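Local atomic coordinates of uncharacterized protein SP1917 (Streptococcus pneumoniae, PDB entry 3C9P), a protein that is of unknown function but belongs to the DUF2200 family of bacterial proteins and is mainly helical. Residues 35-40 with 113-118; 55-58 with 64-67; 99-104 with 117-122. All blocks are in the same frame, centred on the assembly; numbering follows the deposited sequence.

How the contacts relate
Contacts 1 and 3 sit side by side, their centres about 6 Å apart, and both use helix 112-119. Contact 1 sets that helix against helix 31-42, and contact 3 sets its C-terminal end against helix 91-107. They touch directly: Val115 CG1 lies 3.6 Å from Leu102 CD2. Both are largely apolar, but contact 1 is partly buried while contact 3 is buried. Contact 2 is a surface contact with its centre about 20 Å away from that of contact 1 and 21 Å from that of contact 3. It joins the two ends of the short helix 59-64. There the link is polar and thin: one water bridges Thr58 and Arg64, where contacts 1 and 3 pack carbon on carbon.

Contact 1: residues 35-40 with 113-118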
loop_
_atom_site.group_PDB
_atom_site.type_symbol
_atom_site.label_atom_id
_atom_site.label_comp_id
_atom_site.label_asym_id
_atom_site.label_seq_id
_atom_site.Cartn_x
_atom_site.Cartn_y
_atom_site.Cartn_z
ATOM N N HIS A 35 0.852 8.293 1.994
ATOM C CA HIS A 35 1.396 8.675 0.683
ATOM C C HIS A 35 2.866 8.241 0.575
ATOM O O HIS A 35 3.291 7.756 -0.469
ATOM C CB HIS A 35 1.375 10.194 0.428
ATOM C CG HIS A 35 0.056 10.860 0.683
ATOM N ND1 HIS A 35 -1.162 10.259 0.430
ATOM C CD2 HIS A 35 -0.223 12.100 1.136
ATOM C CE1 HIS A 35 -2.135 11.090 0.765
ATOM N NE2 HIS A 35 -1.591 12.216 1.188
ATOM N N GLN A 36 3.636 8.486 1.640
ATOM C CA GLN A 36 5.074 8.187 1.676
ATOM C C GLN A 36 5.353 6.683 1.492
ATOM O O GLN A 36 6.192 6.300 0.686
ATOM C CB GLN A 36 5.715 8.757 2.963
ATOM C CG GLN A 36 5.865 10.320 2.926
ATOM C CD GLN A 36 6.140 10.985 4.281
ATOM O OE1 GLN A 36 6.062 10.356 5.347
ATOM N NE2 GLN A 36 6.442 12.287 4.240
ATOM N N VAL A 37 4.652 5.825 2.233
ATOM C CA VAL A 37 4.895 4.362 2.076
ATOM C C VAL A 37 4.353 3.830 0.731
ATOM O O VAL A 37 4.924 2.909 0.158
ATOM C CB VAL A 37 4.387 3.466 3.283
ATOM C CG1 VAL A 37 4.992 3.953 4.654
ATOM C CG2 VAL A 37 2.847 3.413 3.339
ATOM N N THR A 38 3.275 4.426 0.219
ATOM C CA THR A 38 2.732 4.023 -1.075
ATOM C C THR A 38 3.748 4.383 -2.177
ATOM O O THR A 38 4.036 3.566 -3.057
ATOM C CB THR A 38 1.376 4.699 -1.353
ATOM O OG1 THR A 38 0.460 4.356 -0.300
ATOM C CG2 THR A 38 0.805 4.246 -2.710
ATOM N N SER A 39 4.242 5.611 -2.137
ATOM C CA SER A 39 5.284 6.076 -3.065
ATOM C C SER A 39 6.545 5.178 -3.028
ATOM O O SER A 39 7.070 4.772 -4.062
ATOM C CB SER A 39 5.670 7.507 -2.701
ATOM O OG SER A 39 6.719 7.971 -3.552
ATOM N N TRP A 40 7.009 4.866 -1.825
ATOM C CA TRP A 40 8.163 3.984 -1.648
ATOM C C TRP A 40 7.950 2.623 -2.315
ATOM O O TRP A 40 8.785 2.160 -3.089
ATOM C CB TRP A 40 8.459 3.816 -0.152
ATOM C CG TRP A 40 9.599 2.881 0.107
ATOM C CD1 TRP A 40 10.930 3.142 0.011
ATOM C CD2 TRP A 40 9.485 1.528 0.507
ATOM N NE1 TRP A 40 11.658 2.029 0.336
ATOM C CE2 TRP A 40 10.788 1.024 0.656
ATOM C CE3 TRP A 40 8.393 0.699 0.804
ATOM C CZ2 TRP A 40 11.041 -0.279 1.045
ATOM C CZ3 TRP A 40 8.645 -0.611 1.178
ATOM C CH2 TRP A 40 9.959 -1.076 1.324
ATOM N N GLN A 113 9.036 6.930 8.213
ATOM C CA GLN A 113 10.487 6.725 8.348
ATOM C C GLN A 113 10.789 5.373 9.024
ATOM O O GLN A 113 11.634 4.586 8.561
ATOM C CB GLN A 113 11.131 7.889 9.128
ATOM C CG GLN A 113 12.658 7.814 9.256
ATOM C CD GLN A 113 13.235 8.863 10.211
ATOM O OE1 GLN A 113 12.568 9.839 10.570
ATOM N NE2 GLN A 113 14.473 8.654 10.638
ATOM N N GLN A 114 10.085 5.084 10.115
ATOM C CA GLN A 114 10.273 3.778 10.809
ATOM C C GLN A 114 9.882 2.562 9.955
ATOM O O GLN A 114 10.524 1.504 9.995
ATOM C CB GLN A 114 9.484 3.754 12.109
ATOM C CG GLN A 114 10.141 4.620 13.204
ATOM C CD GLN A 114 9.263 4.786 14.417
ATOM O OE1 GLN A 114 8.043 4.918 14.303
ATOM N NE2 GLN A 114 9.880 4.780 15.605
ATOM N N VAL A 115 8.809 2.715 9.184
ATOM C CA VAL A 115 8.382 1.668 8.271
ATOM C C VAL A 115 9.418 1.393 7.173
ATOM O O VAL A 115 9.763 0.227 6.929
ATOM C CB VAL A 115 6.980 1.975 7.697
ATOM C CG1 VAL A 115 6.606 0.959 6.625
ATOM C CG2 VAL A 115 5.977 1.937 8.821
ATOM N N LEU A 116 9.904 2.441 6.513
ATOM C CA LEU A 116 10.955 2.294 5.520
ATOM C C LEU A 116 12.215 1.702 6.152
ATOM O O LEU A 116 12.855 0.824 5.573
ATOM C CB LEU A 116 11.280 3.648 4.854
ATOM C CG LEU A 116 10.565 4.008 3.534
ATOM C CD1 LEU A 116 9.059 3.924 3.636
ATOM C CD2 LEU A 116 11.019 5.421 3.003
ATOM N N GLU A 117 12.562 2.176 7.352
ATOM C CA GLU A 117 13.761 1.676 8.028
ATOM C C GLU A 117 13.660 0.181 8.311
ATOM O O GLU A 117 14.658 -0.523 8.265
ATOM C CB GLU A 117 14.051 2.472 9.296
ATOM C CG GLU A 117 14.703 3.817 8.974
ATOM C CD GLU A 117 15.053 4.620 10.200
ATOM O OE1 GLU A 117 15.120 4.027 11.297
ATOM O OE2 GLU A 117 15.266 5.847 10.062
ATOM N N LYS A 118 12.445 -0.296 8.554
ATOM C CA LYS A 118 12.171 -1.715 8.776
ATOM C C LYS A 118 12.534 -2.570 7.564
ATOM O O LYS A 118 13.025 -3.691 7.712
ATOM C CB LYS A 118 10.692 -1.902 9.117
ATOM C CG LYS A 118 10.293 -3.264 9.627
ATOM C CD LYS A 118 8.820 -3.233 10.124
ATOM C CE LYS A 118 8.689 -2.765 11.587
ATOM N NZ LYS A 118 9.370 -3.739 12.533
#
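Val37 and Trp40 carry the helix 31-42 side of this contact. Val115 and Leu116 meet them from helix 112-119. No hydrogen bond crosses between the segments, and the touching is all apolar.

Val37 comes first. Its CG1 branch does the touching, with CG1 3.9 Å from Val115 CG1. The two valine side chains cross at about a right angle. In Val115 a chi1 of 174° sets CG1 anti to the backbone N, and this places that branch toward Val37. Val37 CG1 also has Leu116 CD1 at 4.2 Å, which links the valine pair to the tryptophan one turn on.

Trp40 is the broad end of the contact. Its indole offers one face to Leu116, and the two side chains slide past each other in opposite directions. Leu116 CG stands 3.7 Å from the centroid of the five-membered ring, a CH-pi contact close to the ring normal. The shortest distance is 3.6 Å, from Trp40 CD1 to Leu116 CG. Leu116 CD1 leans back over Trp40 CG at 3.7 Å, while CD2 faces Trp40 CD1. Leu116 has a chi1 of -94°, well off a staggered value, and this rotation goes with CG lying over the indole face.

The local axes run at 27° to each other and come within 10.1 Å, so the helices are roughly parallel here. Loop residues Val70, Glu72 and Ile76 touch Trp40. Helix 91-107 fills in beside the pair: Val115 also packs on Trp105 and Leu106, and Thr38 on Leu99.

Contact 2: residues 55-58 with 64-67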
loop_
_atom_site.group_PDB
_atom_site.type_symbol
_atom_site.label_atom_id
_atom_site.label_comp_id
_atom_site.label_asym_id
_atom_site.label_seq_id
_atom_site.Cartn_x
_atom_site.Cartn_y
_atom_site.Cartn_z
ATOM N N ARG A 55 -8.919 11.036 -10.651
ATOM C CA ARG A 55 -9.116 10.186 -11.816
ATOM C C ARG A 55 -10.042 9.022 -11.452
ATOM O O ARG A 55 -10.225 8.705 -10.265
ATOM C CB ARG A 55 -7.759 9.697 -12.345
ATOM C CG ARG A 55 -6.935 10.827 -12.983
ATOM C CD ARG A 55 -5.582 10.377 -13.562
ATOM N NE ARG A 55 -5.650 9.954 -14.973
ATOM C CZ ARG A 55 -5.318 8.740 -15.425
ATOM N NH1 ARG A 55 -4.880 7.794 -14.586
ATOM N NH2 ARG A 55 -5.417 8.464 -16.726
ATOM N N ASP A 56 -10.641 8.411 -12.468
ATOM C CA ASP A 56 -11.552 7.295 -12.183
ATOM C C ASP A 56 -10.870 5.938 -12.310
ATOM O O ASP A 56 -11.523 4.881 -12.350
ATOM C CB ASP A 56 -12.840 7.393 -12.996
ATOM C CG ASP A 56 -13.806 8.407 -12.421
ATOM O OD1 ASP A 56 -14.272 8.225 -11.253
ATOM O OD2 ASP A 56 -14.101 9.383 -13.142
ATOM N N VAL A 57 -9.541 5.957 -12.272
ATOM C CA VAL A 57 -8.719 4.743 -12.320
ATOM C C VAL A 57 -9.147 3.751 -11.225
ATOM O O VAL A 57 -9.545 4.162 -10.134
ATOM C CB VAL A 57 -7.207 5.111 -12.185
ATOM C CG1 VAL A 57 -6.915 5.728 -10.840
ATOM C CG2 VAL A 57 -6.272 3.904 -12.450
ATOM N N THR A 58 -9.086 2.457 -11.530
ATOM C CA THR A 58 -9.400 1.430 -10.542
ATOM C C THR A 58 -8.203 1.170 -9.663
ATOM O O THR A 58 -7.047 1.478 -10.030
ATOM C CB THR A 58 -9.827 0.092 -11.171
ATOM O OG1 THR A 58 -8.720 -0.485 -11.879
ATOM C CG2 THR A 58 -11.062 0.289 -12.113
ATOM N N ARG A 64 -1.314 -2.029 -11.320
ATOM C CA ARG A 64 -0.802 -2.595 -12.579
ATOM C C ARG A 64 0.170 -1.638 -13.242
ATOM O O ARG A 64 1.085 -2.070 -13.931
ATOM C CB ARG A 64 -1.912 -2.954 -13.570
ATOM C CG ARG A 64 -2.803 -4.101 -13.133
ATOM C CD ARG A 64 -3.889 -4.350 -14.193
ATOM N NE ARG A 64 -4.797 -5.420 -13.756
ATOM C CZ ARG A 64 -6.041 -5.238 -13.318
ATOM N NH1 ARG A 64 -6.582 -4.023 -13.287
ATOM N NH2 ARG A 64 -6.762 -6.292 -12.925
ATOM N N GLN A 65 -0.037 -0.351 -13.034
ATOM C CA GLN A 65 0.765 0.686 -13.713
ATOM C C GLN A 65 1.850 1.356 -12.862
ATOM O O GLN A 65 2.460 2.384 -13.282
ATOM C CB GLN A 65 -0.179 1.726 -14.313
ATOM C CG GLN A 65 -1.059 1.119 -15.420
ATOM C CD GLN A 65 -2.116 2.087 -15.918
ATOM O OE1 GLN A 65 -3.022 2.469 -15.176
ATOM N NE2 GLN A 65 -2.006 2.493 -17.173
ATOM N N ALA A 66 2.110 0.784 -11.692
ATOM C CA ALA A 66 3.163 1.291 -10.803
ATOM C C ALA A 66 4.462 1.387 -11.584
ATOM O O ALA A 66 4.837 0.454 -12.318
ATOM C CB ALA A 66 3.342 0.387 -9.599
ATOM N N PRO A 67 5.139 2.537 -11.490
ATOM C CA PRO A 67 6.339 2.687 -12.338
ATOM C C PRO A 67 7.542 1.825 -11.964
ATOM O O PRO A 67 8.314 1.452 -12.841
ATOM C CB PRO A 67 6.714 4.175 -12.194
ATOM C CG PRO A 67 5.846 4.730 -11.139
ATOM C CD PRO A 67 4.825 3.738 -10.696
HETATM O O HOH W 1 -9.417 -2.857 -12.901
#
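The guanidinium of Arg64 meets Thr58 at its edge, not over a face. Thr58 OG1 lies near the guanidinium plane but 4.4 Å from Arg64 NH1, too far for a direct bond. A water in that plane, also at the edge, fills the step between them. No atom of 55-58 lies over a face of the guanidinium.

The motif is a helix N-cap. Thr58 stands right before helix 59-64, and its OG1 accepts the backbone N-H of Asp61. A chi1 of 66° places OG1 between the backbone N and the carbonyl carbon, where it can reach the helix start. Arg64 is at the other end of the same short helix. Its side chain is extended through chi2 and chi3 and runs back toward the cap. There NH1 also forms a salt bridge with Asp61 OD1, so Asp61 joins both ends.

Val57 and the side chain of Gln65 lie near each other at the rim of the contact. Only 61 Å² is buried between the segments, in keeping with a surface contact. Val57 is tied by its backbone to Phe13.

The bridging water accepts from both sides: it lies 2.7 Å from Thr58 OG1 and 3.1 Å from Arg64 NH1.

Contact 3: residues 99-104 with 117-122; sequences LDKLVD and EKYEKH. With EDO (1,2-ethanediol), chain B.
Tyr119 reaches from the last turn of helix 112-119 to Leu102 and Lys101 on helix 91-107. Its side chain can be followed outward. CB packs against the indole of contact 1, 3.7 Å from Trp40 CH2. CG lies anti to the carbonyl carbon (chi1 -66°), and this sends the ring toward helix 91-107. CD2 is the first ring atom to meet that helix, 3.8 Å from Leu102 CD2. CE2 comes closer to the same methyl, with Tyr119 CE2 to Leu102 CD2 at 3.6 Å. The methyl approaches the ring obliquely. Lys118 CG covers one face of the ring, 4.0 Å above the plane and over its centre.

The two helices follow each other in the chain, in a helix-loop-helix connection. The tyrosine bridges them beyond the short loop. At the tip, OH lies 4.0 Å from Lys101 CG, a plain van der Waals neighbour. The polar partner of OH is Trp105 NE1, to which it is hydrogen-bonded. Trp105 also takes Lys118 in a cation-pi contact.

The Lys101 chain bends at chi2 (63°), with CG beside the tyrosine hydroxyl and NZ going on to a hydrogen bond with Lys79 O.

Asp100 has a salt bridge to Arg97. A 1,2-ethanediol, probably from the crystallisation liquor, makes a weak hydrogen bond from its O2 to Asp100 OD1 at 3.4 Å.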
loop_
_atom_site.group_PDB
_atom_site.type_symbol
_atom_site.label_atom_id
_atom_site.label_comp_id
_atom_site.label_asym_id
_atom_site.label_seq_id
_atom_site.Cartn_x
_atom_site.Cartn_y
_atom_site.Cartn_z
ATOM N N LEU A 99 1.132 -3.356 0.422
ATOM C CA LEU A 99 0.702 -2.008 0.890
ATOM C C LEU A 99 -0.150 -2.058 2.172
ATOM O O LEU A 99 0.041 -1.250 3.107
ATOM C CB LEU A 99 0.003 -1.184 -0.207
ATOM C CG LEU A 99 -0.375 0.244 0.245
ATOM C CD1 LEU A 99 0.854 1.055 0.644
ATOM C CD2 LEU A 99 -1.193 0.970 -0.832
ATOM N N ASP A 100 -1.070 -3.015 2.236
ATOM C CA ASP A 100 -1.899 -3.160 3.443
ATOM C C ASP A 100 -1.043 -3.373 4.681
ATOM O O ASP A 100 -1.384 -2.857 5.758
ATOM C CB ASP A 100 -2.901 -4.297 3.336
ATOM C CG ASP A 100 -4.046 -4.001 2.353
ATOM O OD1 ASP A 100 -4.544 -2.858 2.262
ATOM O OD2 ASP A 100 -4.471 -4.948 1.677
ATOM N N LYS A 101 0.031 -4.165 4.546
ATOM C CA LYS A 101 0.962 -4.414 5.652
ATOM C C LYS A 101 1.666 -3.119 6.073
ATOM O O LYS A 101 1.776 -2.837 7.273
ATOM C CB LYS A 101 1.993 -5.504 5.266
ATOM C CG LYS A 101 2.914 -5.965 6.392
ATOM C CD LYS A 101 2.132 -6.626 7.512
ATOM C CE LYS A 101 2.974 -7.654 8.240
ATOM N NZ LYS A 101 2.156 -8.191 9.376
ATOM N N LEU A 102 2.126 -2.325 5.098
ATOM C CA LEU A 102 2.807 -1.061 5.418
ATOM C C LEU A 102 1.868 -0.096 6.156
ATOM O O LEU A 102 2.275 0.578 7.099
ATOM C CB LEU A 102 3.381 -0.382 4.155
ATOM C CG LEU A 102 4.372 -1.211 3.314
ATOM C CD1 LEU A 102 4.781 -0.481 1.995
ATOM C CD2 LEU A 102 5.617 -1.534 4.149
ATOM N N VAL A 103 0.609 -0.069 5.723
ATOM C CA VAL A 103 -0.407 0.783 6.301
ATOM C C VAL A 103 -0.780 0.253 7.681
ATOM O O VAL A 103 -1.058 1.034 8.591
ATOM C CB VAL A 103 -1.660 0.878 5.393
ATOM C CG1 VAL A 103 -2.768 1.614 6.090
ATOM C CG2 VAL A 103 -1.301 1.660 4.119
ATOM N N ASP A 104 -0.768 -1.067 7.841
ATOM C CA ASP A 104 -0.996 -1.627 9.191
ATOM C C ASP A 104 0.053 -1.138 10.190
ATOM O O ASP A 104 -0.306 -0.749 11.309
ATOM C CB ASP A 104 -1.063 -3.137 9.165
ATOM C CG ASP A 104 -1.758 -3.706 10.409
ATOM O OD1 ASP A 104 -2.821 -3.179 10.826
ATOM O OD2 ASP A 104 -1.218 -4.680 10.952
ATOM N N GLU A 117 12.562 2.176 7.352
ATOM C CA GLU A 117 13.761 1.676 8.028
ATOM C C GLU A 117 13.660 0.181 8.311
ATOM O O GLU A 117 14.658 -0.523 8.265
ATOM C CB GLU A 117 14.051 2.472 9.296
ATOM C CG GLU A 117 14.703 3.817 8.974
ATOM C CD GLU A 117 15.053 4.620 10.200
ATOM O OE1 GLU A 117 15.120 4.027 11.297
ATOM O OE2 GLU A 117 15.266 5.847 10.062
ATOM N N LYS A 118 12.445 -0.296 8.554
ATOM C CA LYS A 118 12.171 -1.715 8.776
ATOM C C LYS A 118 12.534 -2.570 7.564
ATOM O O LYS A 118 13.025 -3.691 7.712
ATOM C CB LYS A 118 10.692 -1.902 9.117
ATOM C CG LYS A 118 10.293 -3.264 9.627
ATOM C CD LYS A 118 8.820 -3.233 10.124
ATOM C CE LYS A 118 8.689 -2.765 11.587
ATOM N NZ LYS A 118 9.370 -3.739 12.533
ATOM N N TYR A 119 12.280 -2.054 6.365
ATOM C CA TYR A 119 12.355 -2.890 5.177
ATOM C C TYR A 119 13.545 -2.567 4.296
ATOM O O TYR A 119 13.905 -3.365 3.441
ATOM C CB TYR A 119 11.042 -2.846 4.390
ATOM C CG TYR A 119 9.881 -3.480 5.153
ATOM C CD1 TYR A 119 9.840 -4.855 5.374
ATOM C CD2 TYR A 119 8.843 -2.682 5.691
ATOM C CE1 TYR A 119 8.786 -5.445 6.107
ATOM C CE2 TYR A 119 7.773 -3.268 6.422
ATOM C CZ TYR A 119 7.741 -4.642 6.595
ATOM O OH TYR A 119 6.708 -5.229 7.310
ATOM N N GLU A 120 14.155 -1.404 4.498
ATOM C CA GLU A 120 15.325 -1.085 3.700
ATOM C C GLU A 120 16.501 -1.881 4.266
ATOM O O GLU A 120 16.789 -1.886 5.462
ATOM C CB GLU A 120 15.540 0.431 3.523
ATOM C CG GLU A 120 14.634 1.016 2.405
ATOM C CD GLU A 120 14.893 2.495 2.041
ATOM O OE1 GLU A 120 15.183 3.312 2.937
ATOM O OE2 GLU A 120 14.780 2.849 0.841
ATOM N N LYS A 121 17.119 -2.668 3.401
ATOM C CA LYS A 121 18.170 -3.547 3.877
ATOM C C LYS A 121 19.509 -3.069 3.340
ATOM O O LYS A 121 19.612 -2.740 2.164
ATOM C CB LYS A 121 17.892 -4.980 3.467
ATOM C CG LYS A 121 16.536 -5.507 3.944
ATOM C CD LYS A 121 16.485 -5.686 5.461
ATOM C CE LYS A 121 15.097 -6.259 5.858
ATOM N NZ LYS A 121 14.964 -6.408 7.325
ATOM N N HIS A 122 20.512 -3.019 4.206
ATOM C CA HIS A 122 21.875 -2.607 3.806
ATOM C C HIS A 122 22.828 -3.776 3.918
ATOM O O HIS A 122 22.634 -4.634 4.773
ATOM C CB HIS A 122 22.355 -1.434 4.674
ATOM C CG HIS A 122 21.386 -0.296 4.689
ATOM N ND1 HIS A 122 21.014 0.369 3.539
ATOM C CD2 HIS A 122 20.692 0.276 5.699
ATOM C CE1 HIS A 122 20.125 1.301 3.841
ATOM N NE2 HIS A 122 19.915 1.266 5.146
HETATM C C1 EDO B . -7.197 -3.817 0.351
HETATM O O1 EDO B . -7.805 -3.882 1.641
HETATM C C2 EDO B . -7.241 -2.375 -0.119
HETATM O O2 EDO B . -7.443 -1.530 1.015
#